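Local coordinates for type 3A cellulose-binding domain protein (Clostridium thermocellum, PDB 4B9P) that probably senses extracellular polysaccharide through this cellulose-binding family 3 module, so that its distant cytoplasmic domain can release the sigma factor SigI2, at residues Y12-T17 / E22-I27; V53-Y58 / P122-W127; S86-G91 / S109-S114. All blocks are in the same frame, centred on the assembly; numbering follows the deposited sequence.

How the contacts relate
Contact 3 lies in the core, contact 1 is partly buried, and contact 2 sits at the surface. All three reach the same antiparallel sheet, in which strand 104-111, used by contact 3, runs between strand 25-31 of contact 1 and strand 56-63 of contact 2. Contact 1 joins strands within that sheet by backbone bonds and flat polar groups; contact 3 spans the gap to the other sheet with aliphatic side chains; contact 2 ties two loops by one amide-to-phenol bond. Leu-23 N of contact 1 probably bonds to Ile-111 O of contact 3, and Tyr-58 OH of contact 2 to Ser-109 OG of contact 3.

Contact 1 (Y12-T17 / E22-I27); sequences YNHIRT and ELQPRI. With ZN (zinc ion), chain C.
His-14 and Arg-26 lie flat on one another, imidazole and guanidinium 3.5 Å apart at their centres with the planes only 5° from parallel. Gln-24 takes the ring from the edge instead: His-14 ND1 donates to Gln-24 OE1 over 2.8 Å, almost straight down the amide C=O, and ring and amide are nearly coplanar. With CG anti to the backbone N (chi1 -172°), His-14 carries its ring across to 22-27, where it meets both partners. Since ND1 carries the proton, NE2 is left to bind zinc, at 2.0 Å from His-14 NE2, and two waters also bind the metal; Gln-24 thus acts as a second-shell residue that fixes the ring's rotation. Underneath runs an antiparallel strand pair in one sheet of the module's beta sandwich, with Tyr-12 and Arg-26 as a hydrogen-bonded pair and Asn-13 and Pro-25 as the non-hydrogen-bonded pair after it; His-14 N continues the pairing by donating to Gln-24 O. Tyr-12 lies alongside Arg-26, pointing the same way, and its OH accepts a bond from Arg-26 NH1 (3.2 Å) that is tilted out of the guanidinium plane. Ile-15 lays CD1 against Gln-24 CD at 3.5 Å. Where the strands part, a water accepts from Asn-13 ND2 and Gln-24 N and donates to Ile-15 O, while Asn-13 OD1 turns to the backbone N of Asn-140.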
loop_
_atom_site.group_PDB
_atom_site.type_symbol
_atom_site.label_atom_id
_atom_site.label_comp_id
_atom_site.label_asym_id
_atom_site.label_seq_id
_atom_site.Cartn_x
_atom_site.Cartn_y
_atom_site.Cartn_z
ATOM N N TYR A 12 8.227 3.639 -1.985
ATOM C CA TYR A 12 9.029 3.022 -3.004
ATOM C C TYR A 12 8.739 1.528 -2.984
ATOM O O TYR A 12 8.134 1.008 -2.038
ATOM C CB TYR A 12 10.533 3.301 -2.811
ATOM C CG TYR A 12 11.220 2.606 -1.673
ATOM C CD1 TYR A 12 11.035 3.034 -0.356
ATOM C CD2 TYR A 12 12.116 1.558 -1.902
ATOM C CE1 TYR A 12 11.700 2.418 0.712
ATOM C CE2 TYR A 12 12.777 0.950 -0.849
ATOM C CZ TYR A 12 12.581 1.387 0.447
ATOM O OH TYR A 12 13.250 0.770 1.492
ATOM N N ASN A 13 9.186 0.836 -4.040
ATOM C CA ASN A 13 9.123 -0.613 -4.089
ATOM C C ASN A 13 10.461 -1.196 -3.717
ATOM O O ASN A 13 11.474 -0.888 -4.307
ATOM C CB ASN A 13 8.695 -1.039 -5.489
ATOM C CG ASN A 13 7.260 -0.742 -5.737
ATOM O OD1 ASN A 13 6.895 0.336 -6.194
ATOM N ND2 ASN A 13 6.400 -1.683 -5.395
ATOM N N HIS A 14 10.455 -2.070 -2.716
ATOM C CA HIS A 14 11.696 -2.650 -2.233
ATOM C C HIS A 14 12.203 -3.761 -3.135
ATOM O O HIS A 14 13.392 -4.078 -3.100
ATOM C CB HIS A 14 11.479 -3.138 -0.795
ATOM C CG HIS A 14 12.726 -3.591 -0.107
ATOM N ND1 HIS A 14 12.892 -4.877 0.359
ATOM C CD2 HIS A 14 13.843 -2.922 0.261
ATOM C CE1 HIS A 14 14.067 -4.990 0.959
ATOM N NE2 HIS A 14 14.660 -3.816 0.923
ATOM N N ILE A 15 11.306 -4.350 -3.916
ATOM C CA ILE A 15 11.675 -5.261 -4.985
ATOM C C ILE A 15 11.186 -4.655 -6.282
ATOM O O ILE A 15 9.973 -4.378 -6.411
ATOM C CB ILE A 15 11.023 -6.656 -4.818
ATOM C CG1 ILE A 15 11.522 -7.328 -3.541
ATOM C CG2 ILE A 15 11.285 -7.535 -6.042
ATOM C CD1 ILE A 15 10.835 -8.617 -3.287
ATOM N N ARG A 16 12.104 -4.451 -7.225
ATOM C CA ARG A 16 11.754 -3.758 -8.461
ATOM C C ARG A 16 11.937 -4.582 -9.717
ATOM O O ARG A 16 11.887 -4.053 -10.827
ATOM C CB ARG A 16 12.580 -2.471 -8.558
ATOM C CG ARG A 16 12.207 -1.499 -7.464
ATOM C CD ARG A 16 13.020 -0.255 -7.428
ATOM N NE ARG A 16 14.429 -0.462 -7.176
ATOM C CZ ARG A 16 14.996 -0.711 -5.989
ATOM N NH1 ARG A 16 14.301 -0.819 -4.863
ATOM N NH2 ARG A 16 16.312 -0.818 -5.934
ATOM N N THR A 17 12.173 -5.879 -9.557
ATOM C CA THR A 17 12.277 -6.763 -10.690
ATOM C C THR A 17 10.944 -6.830 -11.425
ATOM O O THR A 17 9.872 -6.694 -10.825
ATOM C CB THR A 17 12.686 -8.168 -10.244
ATOM O OG1 THR A 17 11.799 -8.617 -9.223
ATOM C CG2 THR A 17 14.041 -8.146 -9.658
ATOM N N GLU A 22 6.529 -11.508 -4.633
ATOM C CA GLU A 22 5.892 -10.686 -3.615
ATOM C C GLU A 22 5.978 -9.235 -3.963
ATOM O O GLU A 22 7.022 -8.738 -4.360
ATOM C CB GLU A 22 6.403 -10.905 -2.193
ATOM C CG GLU A 22 7.794 -11.270 -1.968
ATOM C CD GLU A 22 8.074 -11.502 -0.475
ATOM O OE1 GLU A 22 8.239 -10.497 0.216
ATOM O OE2 GLU A 22 8.100 -12.661 0.022
ATOM N N LEU A 23 4.860 -8.541 -3.851
ATOM C CA LEU A 23 4.872 -7.073 -3.928
ATOM C C LEU A 23 5.408 -6.549 -2.615
ATOM O O LEU A 23 4.986 -6.996 -1.557
ATOM C CB LEU A 23 3.460 -6.542 -4.142
ATOM C CG LEU A 23 2.660 -7.155 -5.281
ATOM C CD1 LEU A 23 1.254 -6.533 -5.365
ATOM C CD2 LEU A 23 3.396 -7.032 -6.606
ATOM N N GLN A 24 6.345 -5.599 -2.690
ATOM C CA GLN A 24 6.930 -5.021 -1.479
ATOM C C GLN A 24 6.870 -3.494 -1.517
ATOM O O GLN A 24 7.887 -2.815 -1.524
ATOM C CB GLN A 24 8.370 -5.492 -1.301
ATOM C CG GLN A 24 8.427 -6.946 -0.875
ATOM C CD GLN A 24 9.759 -7.299 -0.241
ATOM O OE1 GLN A 24 10.661 -6.445 -0.121
ATOM N NE2 GLN A 24 9.900 -8.548 0.150
ATOM N N PRO A 25 5.657 -2.930 -1.499
ATOM C CA PRO A 25 5.541 -1.475 -1.338
ATOM C C PRO A 25 5.889 -1.048 0.082
ATOM O O PRO A 25 5.470 -1.695 1.072
ATOM C CB PRO A 25 4.056 -1.225 -1.649
ATOM C CG PRO A 25 3.388 -2.448 -1.162
ATOM C CD PRO A 25 4.340 -3.589 -1.444
ATOM N N ARG A 26 6.689 0.008 0.184
ATOM C CA ARG A 26 6.998 0.618 1.466
ATOM C C ARG A 26 6.445 2.028 1.425
ATOM O O ARG A 26 6.660 2.731 0.430
ATOM C CB ARG A 26 8.498 0.613 1.695
ATOM C CG ARG A 26 8.999 -0.815 1.777
ATOM C CD ARG A 26 10.410 -0.923 2.180
ATOM N NE ARG A 26 10.698 -2.311 2.515
ATOM C CZ ARG A 26 11.814 -2.690 3.114
ATOM N NH1 ARG A 26 12.749 -1.796 3.394
ATOM N NH2 ARG A 26 12.000 -3.958 3.426
ATOM N N ILE A 27 5.737 2.437 2.483
ATOM C CA ILE A 27 4.975 3.668 2.457
ATOM C C ILE A 27 5.234 4.470 3.717
ATOM O O ILE A 27 5.350 3.912 4.805
ATOM C CB ILE A 27 3.481 3.305 2.311
ATOM C CG1 ILE A 27 3.233 2.637 0.927
ATOM C CG2 ILE A 27 2.599 4.493 2.469
ATOM C CD1 ILE A 27 1.873 1.900 0.792
HETATM ZN ZN ZN C . 16.380 -3.482 1.803
HETATM O O HOH W 1 7.399 -4.527 -5.220
HETATM O O HOH W 2 16.229 -1.357 1.909
HETATM O O HOH W 3 17.650 -3.760 0.202
#

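Contact 2 (V53-Y58 / P122-W127); sequences VINEIY and PPYSEW. With ZN (zinc ion), chain E.
Val-53 and Trp-127 mark the nearest backbone approach, with CA atoms 6.3 Å apart, and from there the two chains diverge, their touching parts running 141° apart. No backbone hydrogen bond joins 53-58 to 122-127. The first is a loop that enters strand 56-63 just after Asn-55, whose positive phi and psi turn the chain; the second begins with an inverse gamma turn centred on Pro-123 and goes into a short 3-10 segment at Glu-126. The side chains close the wider end. Tyr-124 reaches across with its phenol, and the amide of Asn-55 comes from the opposite direction to meet it, Asn-55 ND2 donating to Tyr-124 OH over 2.9 Å. The bond is fairly straight, and the oxygen lies close to the amide plane, although amide and ring are themselves turned 56° apart. Beside it, Ile-54 CD1 touches Tyr-124 CE1 at 3.7 Å; CG1 of Ile-54 stands between its own backbone N and carbonyl carbon (chi1 62°), which sets the delta methyl beside the ring. At the far end Glu-126 points elsewhere, its OE2 binding zinc at 1.9 Å together with Glu-19, while the side chain of Val-53 comes within about 7 Å of the bound calcium. Asn-55 ND2 also bonds to Asn-113 OD1, so two partners hold the amide's rotation, and in this surface contact the phenol oxygen serves as an acceptor joining the 122-127 loop to the start of strand 56-63.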
loop_
_atom_site.group_PDB
_atom_site.type_symbol
_atom_site.label_atom_id
_atom_site.label_comp_id
_atom_site.label_asym_id
_atom_site.label_seq_id
_atom_site.Cartn_x
_atom_site.Cartn_y
_atom_site.Cartn_z
ATOM N N VAL A 53 -2.015 -14.552 -10.203
ATOM C CA VAL A 53 -1.656 -14.946 -8.863
ATOM C C VAL A 53 -2.897 -15.237 -8.038
ATOM O O VAL A 53 -3.903 -14.531 -8.152
ATOM C CB VAL A 53 -0.789 -13.816 -8.214
ATOM C CG1 VAL A 53 -0.468 -14.168 -6.767
ATOM C CG2 VAL A 53 0.504 -13.658 -9.035
ATOM N N ILE A 54 -2.839 -16.302 -7.235
ATOM C CA ILE A 54 -3.950 -16.718 -6.371
ATOM C C ILE A 54 -3.484 -16.771 -4.906
ATOM O O ILE A 54 -2.286 -16.624 -4.625
ATOM C CB ILE A 54 -4.521 -18.080 -6.843
ATOM C CG1 ILE A 54 -3.458 -19.191 -6.743
ATOM C CG2 ILE A 54 -5.143 -17.928 -8.227
ATOM C CD1 ILE A 54 -4.031 -20.602 -6.953
ATOM N N ASN A 55 -4.415 -17.023 -3.980
ATOM C CA ASN A 55 -4.128 -17.055 -2.533
ATOM C C ASN A 55 -3.517 -15.744 -2.054
ATOM O O ASN A 55 -2.666 -15.752 -1.151
ATOM C CB ASN A 55 -3.174 -18.186 -2.135
ATOM C CG ASN A 55 -3.563 -19.535 -2.663
ATOM O OD1 ASN A 55 -4.738 -19.919 -2.673
ATOM N ND2 ASN A 55 -2.560 -20.318 -3.046
ATOM N N GLU A 56 -3.919 -14.624 -2.637
ATOM C CA GLU A 56 -3.231 -13.374 -2.297
ATOM C C GLU A 56 -3.555 -12.952 -0.867
ATOM O O GLU A 56 -4.717 -12.838 -0.511
ATOM C CB GLU A 56 -3.651 -12.287 -3.244
ATOM C CG GLU A 56 -3.252 -12.498 -4.679
ATOM C CD GLU A 56 -3.658 -11.271 -5.469
ATOM O OE1 GLU A 56 -4.842 -11.207 -5.904
ATOM O OE2 GLU A 56 -2.865 -10.298 -5.572
ATOM N N ILE A 57 -2.517 -12.673 -0.074
ATOM C CA ILE A 57 -2.672 -12.200 1.293
ATOM C C ILE A 57 -1.793 -10.977 1.481
ATOM O O ILE A 57 -0.830 -10.741 0.730
ATOM C CB ILE A 57 -2.307 -13.306 2.329
ATOM C CG1 ILE A 57 -0.829 -13.686 2.223
ATOM C CG2 ILE A 57 -3.260 -14.513 2.199
ATOM C CD1 ILE A 57 -0.333 -14.472 3.433
ATOM N N TYR A 58 -2.120 -10.212 2.504
ATOM C CA TYR A 58 -1.362 -9.057 2.916
ATOM C C TYR A 58 -0.703 -9.358 4.260
ATOM O O TYR A 58 -1.354 -9.904 5.169
ATOM C CB TYR A 58 -2.340 -7.860 3.139
ATOM C CG TYR A 58 -1.648 -6.683 3.786
ATOM C CD1 TYR A 58 -0.967 -5.770 3.010
ATOM C CD2 TYR A 58 -1.595 -6.555 5.182
ATOM C CE1 TYR A 58 -0.274 -4.694 3.585
ATOM C CE2 TYR A 58 -0.923 -5.506 5.768
ATOM C CZ TYR A 58 -0.233 -4.609 4.973
ATOM O OH TYR A 58 0.491 -3.606 5.555
ATOM N N PRO A 122 6.365 -22.720 -3.544
ATOM C CA PRO A 122 4.911 -22.857 -3.707
ATOM C C PRO A 122 4.594 -24.079 -4.574
ATOM O O PRO A 122 5.279 -24.301 -5.571
ATOM C CB PRO A 122 4.507 -21.558 -4.450
ATOM C CG PRO A 122 5.683 -20.651 -4.306
ATOM C CD PRO A 122 6.894 -21.493 -4.149
ATOM N N PRO A 123 3.521 -24.813 -4.262
ATOM C CA PRO A 123 3.197 -26.032 -5.022
ATOM C C PRO A 123 2.351 -25.713 -6.264
ATOM O O PRO A 123 1.268 -26.287 -6.472
ATOM C CB PRO A 123 2.419 -26.839 -4.005
ATOM C CG PRO A 123 1.644 -25.754 -3.245
ATOM C CD PRO A 123 2.694 -24.670 -3.047
ATOM N N TYR A 124 2.839 -24.757 -7.045
ATOM C CA TYR A 124 2.086 -24.205 -8.156
ATOM C C TYR A 124 2.959 -23.995 -9.369
ATOM O O TYR A 124 4.159 -23.770 -9.240
ATOM C CB TYR A 124 1.512 -22.826 -7.758
ATOM C CG TYR A 124 0.435 -22.886 -6.716
ATOM C CD1 TYR A 124 -0.850 -23.355 -7.024
ATOM C CD2 TYR A 124 0.694 -22.518 -5.408
ATOM C CE1 TYR A 124 -1.852 -23.417 -6.067
ATOM C CE2 TYR A 124 -0.305 -22.620 -4.439
ATOM C CZ TYR A 124 -1.573 -23.039 -4.782
ATOM O OH TYR A 124 -2.527 -23.107 -3.795
ATOM N N SER A 125 2.327 -23.949 -10.548
ATOM C CA SER A 125 2.962 -23.387 -11.737
ATOM C C SER A 125 3.313 -21.919 -11.462
ATOM O O SER A 125 2.619 -21.220 -10.705
ATOM C CB SER A 125 2.011 -23.444 -12.915
ATOM O OG SER A 125 1.795 -24.794 -13.299
ATOM N N GLU A 126 4.329 -21.430 -12.143
ATOM C CA GLU A 126 4.902 -20.130 -11.833
ATOM C C GLU A 126 3.855 -19.021 -11.851
ATOM O O GLU A 126 3.895 -18.103 -11.029
ATOM C CB GLU A 126 6.024 -19.820 -12.862
ATOM C CG GLU A 126 6.548 -18.451 -12.738
ATOM C CD GLU A 126 7.678 -18.082 -13.679
ATOM O OE1 GLU A 126 8.459 -18.961 -14.068
ATOM O OE2 GLU A 126 7.825 -16.884 -14.024
ATOM N N TRP A 127 2.972 -19.035 -12.859
ATOM C CA TRP A 127 2.011 -17.944 -13.047
ATOM C C TRP A 127 1.031 -17.804 -11.880
ATOM O O TRP A 127 0.432 -16.737 -11.699
ATOM C CB TRP A 127 1.288 -18.061 -14.383
ATOM C CG TRP A 127 0.581 -19.340 -14.549
ATOM C CD1 TRP A 127 -0.672 -19.672 -14.072
ATOM C CD2 TRP A 127 1.073 -20.500 -15.241
ATOM N NE1 TRP A 127 -0.976 -20.971 -14.443
ATOM C CE2 TRP A 127 0.071 -21.494 -15.168
ATOM C CE3 TRP A 127 2.255 -20.782 -15.928
ATOM C CZ2 TRP A 127 0.222 -22.748 -15.759
ATOM C CZ3 TRP A 127 2.405 -22.037 -16.524
ATOM C CH2 TRP A 127 1.392 -22.994 -16.440
HETATM ZN ZN ZN E . 9.259 -16.010 -14.953
HETATM O O HOH W 4 10.079 -15.355 -16.676
#

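Contact 3 (S86-G91 / S109-S114); sequences SYVEIG and SRIGNS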
loop_
_atom_site.group_PDB
_atom_site.type_symbol
_atom_site.label_atom_id
_atom_site.label_comp_id
_atom_site.label_asym_id
_atom_site.label_seq_id
_atom_site.Cartn_x
_atom_site.Cartn_y
_atom_site.Cartn_z
ATOM N N SER A 86 -6.922 -4.490 -9.017
ATOM C CA SER A 86 -6.927 -4.869 -7.603
ATOM C C SER A 86 -6.278 -3.725 -6.870
ATOM O O SER A 86 -5.548 -2.919 -7.476
ATOM C CB SER A 86 -6.068 -6.096 -7.401
ATOM O OG SER A 86 -6.570 -7.204 -8.128
ATOM N N TYR A 87 -6.481 -3.655 -5.557
ATOM C CA TYR A 87 -5.643 -2.769 -4.767
ATOM C C TYR A 87 -5.446 -3.400 -3.405
ATOM O O TYR A 87 -6.285 -4.166 -2.912
ATOM C CB TYR A 87 -6.180 -1.326 -4.625
ATOM C CG TYR A 87 -7.593 -1.192 -4.151
ATOM C CD1 TYR A 87 -7.900 -1.144 -2.784
ATOM C CD2 TYR A 87 -8.635 -1.078 -5.055
ATOM C CE1 TYR A 87 -9.235 -0.970 -2.365
ATOM C CE2 TYR A 87 -9.942 -0.902 -4.651
ATOM C CZ TYR A 87 -10.239 -0.854 -3.302
ATOM O OH TYR A 87 -11.550 -0.699 -2.923
ATOM N N VAL A 88 -4.304 -3.092 -2.807
ATOM C CA VAL A 88 -4.084 -3.339 -1.404
ATOM C C VAL A 88 -4.587 -2.119 -0.671
ATOM O O VAL A 88 -4.167 -1.010 -0.965
ATOM C CB VAL A 88 -2.558 -3.489 -1.135
ATOM C CG1 VAL A 88 -2.333 -3.811 0.330
ATOM C CG2 VAL A 88 -1.940 -4.540 -2.061
ATOM N N GLU A 89 -5.528 -2.305 0.250
ATOM C CA GLU A 89 -5.991 -1.187 1.050
ATOM C C GLU A 89 -5.407 -1.336 2.448
ATOM O O GLU A 89 -5.704 -2.305 3.163
ATOM C CB GLU A 89 -7.515 -1.170 1.138
ATOM C CG GLU A 89 -7.994 0.039 1.885
ATOM C CD GLU A 89 -9.475 0.251 1.781
ATOM O OE1 GLU A 89 -9.930 0.784 0.757
ATOM O OE2 GLU A 89 -10.178 -0.082 2.743
ATOM N N ILE A 90 -4.588 -0.368 2.844
ATOM C CA ILE A 90 -3.941 -0.355 4.140
ATOM C C ILE A 90 -4.718 0.623 4.998
ATOM O O ILE A 90 -5.073 1.718 4.562
ATOM C CB ILE A 90 -2.488 0.099 3.984
ATOM C CG1 ILE A 90 -1.703 -0.971 3.253
ATOM C CG2 ILE A 90 -1.847 0.377 5.366
ATOM C CD1 ILE A 90 -0.252 -0.569 2.927
ATOM N N GLY A 91 -5.041 0.205 6.203
ATOM C CA GLY A 91 -5.753 1.051 7.128
ATOM C C GLY A 91 -5.162 0.876 8.504
ATOM O O GLY A 91 -4.070 0.302 8.674
ATOM N N SER A 109 5.290 -3.619 3.902
ATOM C CA SER A 109 4.315 -4.649 3.589
ATOM C C SER A 109 4.841 -5.649 2.604
ATOM O O SER A 109 5.745 -5.363 1.822
ATOM C CB SER A 109 3.082 -4.022 2.951
ATOM O OG SER A 109 2.517 -3.014 3.776
ATOM N N ARG A 110 4.221 -6.821 2.633
ATOM C CA ARG A 110 4.437 -7.853 1.613
ATOM C C ARG A 110 3.087 -8.380 1.195
ATOM O O ARG A 110 2.260 -8.675 2.047
ATOM C CB ARG A 110 5.312 -9.002 2.157
ATOM C CG ARG A 110 6.708 -8.566 2.546
ATOM C CD ARG A 110 7.577 -9.764 2.835
ATOM N NE ARG A 110 7.077 -10.412 4.010
ATOM C CZ ARG A 110 6.925 -11.721 4.186
ATOM N NH1 ARG A 110 7.223 -12.619 3.238
ATOM N NH2 ARG A 110 6.461 -12.116 5.353
ATOM N N ILE A 111 2.901 -8.592 -0.104
ATOM C CA ILE A 111 1.634 -9.086 -0.633
ATOM C C ILE A 111 1.946 -10.154 -1.686
ATOM O O ILE A 111 2.794 -9.974 -2.555
ATOM C CB ILE A 111 0.799 -7.946 -1.330
ATOM C CG1 ILE A 111 0.476 -6.834 -0.304
ATOM C CG2 ILE A 111 -0.483 -8.465 -1.974
ATOM C CD1 ILE A 111 1.423 -5.675 -0.371
ATOM N N GLY A 112 1.229 -11.268 -1.606
ATOM C CA GLY A 112 1.390 -12.305 -2.610
ATOM C C GLY A 112 0.682 -13.570 -2.217
ATOM O O GLY A 112 -0.034 -13.642 -1.201
ATOM N N ASN A 113 0.879 -14.603 -3.041
ATOM C CA ASN A 113 0.317 -15.925 -2.777
ATOM C C ASN A 113 0.815 -16.383 -1.397
ATOM O O ASN A 113 2.025 -16.336 -1.129
ATOM C CB ASN A 113 0.843 -16.843 -3.903
ATOM C CG ASN A 113 0.306 -18.259 -3.864
ATOM O OD1 ASN A 113 0.165 -18.857 -2.816
ATOM N ND2 ASN A 113 0.075 -18.821 -5.034
ATOM N N SER A 114 -0.108 -16.800 -0.518
ATOM C CA SER A 114 0.256 -17.211 0.834
ATOM C C SER A 114 1.399 -18.233 0.852
ATOM O O SER A 114 2.183 -18.258 1.790
ATOM C CB SER A 114 -1.000 -17.727 1.550
ATOM O OG SER A 114 -1.524 -18.882 0.881
#
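Val-88 and Ile-111 form an aliphatic contact across the buried interior of the beta sandwich, between strand 84-92 of one sheet and strand 104-111 of the other. Their CA atoms stand 8.1 Å apart, beyond the spacing of strand neighbours within a sheet, and no hydrogen bond joins the segments. The two side chains reach toward each other tip to tip. Val-88 places CG2 3.8 Å from Ile-111 CG1, with Ile-111 CD1 close by, while its other methyl, CG1, stays farther from the isoleucine. The valine thus offers mainly one branch, anti to its carbonyl carbon, and the isoleucine meets it with the flank of its longer arm. Ile-111 bends that arm at chi2 97°, away from a staggered value, which brings CD1 back beside the same valine methyl. Two residues on in 84-92 and two back in 104-111, Ile-90 meets Ser-109: Ile-90 CD1 rests 3.8 Å from Ser-109 OG. Ser-109 is buried, but its hydroxyl is hydrogen-bonded to Tyr-58 OH, so the polar atom in the sandwich interior has a partner. Tyr-58, on the edge strand 56-63, also packs against Val-88, Ile-90 and Ile-111 and so fills in beside both pairs. Val-88 further touches Tyr-48 of strand 42-48, and Ile-111 touches Val-74 of strand 70-81. Beyond Ile-111 the chain bends sharply at Gly-112 and leaves the strand, reaching Asn-113, the N-cap of helix 114-117, whose OD1 accepts from Tyr-115 N.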